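Local coordinates for conserved hypothetical secreted protein (Helicobacter pylori, PDB 4RNZ) that probably cleaves peptidoglycan as a zinc-dependent M23B metallopeptidase and helps determine the shape of the bacterial cell, at residues I68-Y71 and D76-L79. Numbering follows the deposited sequence.
Sequences IHIY and DYFL
Y71 turns its ring across to F78 because chi1 of 54° sets CG between its own backbone N and carbonyl carbon, swinging the phenol over the neighbouring strand. F78 has CG anti to its carbonyl carbon, beside the backbone N (chi1 -69°), which carries its phenyl away from strand 66-73, leaves CB as the main atom meeting the phenol and puts the ring's edge toward Y71 O. That CB sits over one face of the Y71 ring, displaced toward the rim, with Y71 CZ 3.6 Å from F78 CB: a CH-pi contact. The two rings lie nearly parallel, their planes at 18°, but are slid so far apart that they barely overlap. K73 makes a cation-pi contact with the F78 ring.

In the backbone, Y71 and F78 form an antiparallel hydrogen-bonded pair. Y71 N donates to F78 O at 3.1 Å, and F78 N returns a bond to Y71 O at 2.8 Å. The next pair, I70 with L79, is non-hydrogen-bonded, and its side chains lie on the other side of the sheet. There L79 CD1 rests 3.9 Å from I70 CG1, while I68 CG2 comes within 3.8 Å of L79 CG. I70 CG2 also meets the Y77 ring obliquely at CD1, 4.0 Å away, and the Y77 hydroxyl hydrogen-bonds to the carbonyl O of L55.

These strands form the beta hairpin that ends the five-stranded antiparallel sheet of the N-terminal region, with 76-83 outermost within the chain. The two faces of the hairpin differ in chemistry: a mostly apolar one, with I68, I70, L79 and the Y77 ring, has helix 11-17 against I70 and L79; on the more polar one, the hydrogen bond from Y71 OH to D80 supplements the backbone pairing of the hairpin, while H69 bonds to Q57 on strand 55-61.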
loop_
_atom_site.group_PDB
_atom_site.type_symbol
_atom_site.label_atom_id
_atom_site.label_comp_id
_atom_site.label_asym_id
_atom_site.label_seq_id
_atom_site.Cartn_x
_atom_site.Cartn_y
_atom_site.Cartn_z
ATOM N N ILE A 68 -0.103 10.576 -13.000
ATOM C CA ILE A 68 -0.202 10.904 -14.403
ATOM C C ILE A 68 -0.514 12.387 -14.496
ATOM O O ILE A 68 -1.461 12.851 -13.868
ATOM C CB ILE A 68 -1.367 10.146 -15.048
ATOM C CG1 ILE A 68 -1.007 8.669 -15.169
ATOM C CG2 ILE A 68 -1.734 10.730 -16.416
ATOM C CD1 ILE A 68 -2.203 7.809 -15.533
ATOM N N HIS A 69 0.266 13.104 -15.293
ATOM C CA HIS A 69 -0.047 14.480 -15.651
ATOM C C HIS A 69 -0.429 14.558 -17.128
ATOM O O HIS A 69 0.412 14.314 -18.005
ATOM C CB HIS A 69 1.174 15.360 -15.384
ATOM C CG HIS A 69 0.951 16.821 -15.652
ATOM N ND1 HIS A 69 1.983 17.689 -15.979
ATOM C CD2 HIS A 69 -0.181 17.565 -15.653
ATOM C CE1 HIS A 69 1.487 18.898 -16.182
ATOM N NE2 HIS A 69 0.183 18.856 -15.965
ATOM N N ILE A 70 -1.689 14.892 -17.393
ATOM C CA ILE A 70 -2.176 15.132 -18.745
ATOM C C ILE A 70 -2.339 16.620 -18.918
ATOM O O ILE A 70 -2.941 17.289 -18.063
ATOM C CB ILE A 70 -3.546 14.481 -19.002
ATOM C CG1 ILE A 70 -3.388 12.954 -19.053
ATOM C CG2 ILE A 70 -4.170 14.995 -20.294
ATOM C CD1 ILE A 70 -4.670 12.200 -18.805
ATOM N N TYR A 71 -1.788 17.154 -20.005
ATOM C CA TYR A 71 -1.926 18.597 -20.238
ATOM C C TYR A 71 -1.958 18.888 -21.722
ATOM O O TYR A 71 -1.331 18.180 -22.525
ATOM C CB TYR A 71 -0.817 19.405 -19.570
ATOM C CG TYR A 71 0.562 18.950 -19.944
ATOM C CD1 TYR A 71 1.138 17.862 -19.304
ATOM C CD2 TYR A 71 1.294 19.581 -20.956
ATOM C CE1 TYR A 71 2.398 17.426 -19.640
ATOM C CE2 TYR A 71 2.559 19.139 -21.291
ATOM C CZ TYR A 71 3.099 18.061 -20.626
ATOM O OH TYR A 71 4.338 17.585 -20.938
ATOM N N ASP A 76 -1.989 20.146 -28.913
ATOM C CA ASP A 76 -1.802 18.728 -28.607
ATOM C C ASP A 76 -1.835 18.442 -27.122
ATOM O O ASP A 76 -1.503 19.298 -26.305
ATOM C CB ASP A 76 -0.471 18.235 -29.161
ATOM C CG ASP A 76 -0.425 18.276 -30.664
ATOM O OD1 ASP A 76 -1.299 17.638 -31.284
ATOM O OD2 ASP A 76 0.474 18.961 -31.208
ATOM N N TYR A 77 -2.213 17.207 -26.796
ATOM C CA TYR A 77 -2.215 16.732 -25.427
ATOM C C TYR A 77 -0.968 15.929 -25.220
ATOM O O TYR A 77 -0.420 15.331 -26.156
ATOM C CB TYR A 77 -3.450 15.877 -25.142
ATOM C CG TYR A 77 -4.699 16.683 -24.876
ATOM C CD1 TYR A 77 -5.022 17.098 -23.588
ATOM C CD2 TYR A 77 -5.571 17.013 -25.903
ATOM C CE1 TYR A 77 -6.180 17.814 -23.335
ATOM C CE2 TYR A 77 -6.720 17.727 -25.664
ATOM C CZ TYR A 77 -7.027 18.130 -24.381
ATOM O OH TYR A 77 -8.186 18.839 -24.159
ATOM N N PHE A 78 -0.501 15.931 -23.977
ATOM C CA PHE A 78 0.693 15.206 -23.601
ATOM C C PHE A 78 0.421 14.429 -22.322
ATOM O O PHE A 78 -0.452 14.795 -21.583
ATOM C CB PHE A 78 1.809 16.208 -23.382
ATOM C CG PHE A 78 2.264 16.866 -24.654
ATOM C CD1 PHE A 78 1.623 18.001 -25.138
ATOM C CD2 PHE A 78 3.285 16.314 -25.392
ATOM C CE1 PHE A 78 2.035 18.580 -26.325
ATOM C CE2 PHE A 78 3.695 16.893 -26.596
ATOM C CZ PHE A 78 3.074 18.026 -27.045
ATOM N N LEU A 79 1.196 13.386 -22.053
ATOM C CA LEU A 79 1.014 12.622 -20.836
ATOM C C LEU A 79 2.356 12.317 -20.250
ATOM O O LEU A 79 3.194 11.694 -20.909
ATOM C CB LEU A 79 0.240 11.351 -21.167
ATOM C CG LEU A 79 -0.332 10.572 -19.996
ATOM C CD1 LEU A 79 -1.568 9.808 -20.445
ATOM C CD2 LEU A 79 0.739 9.671 -19.392
#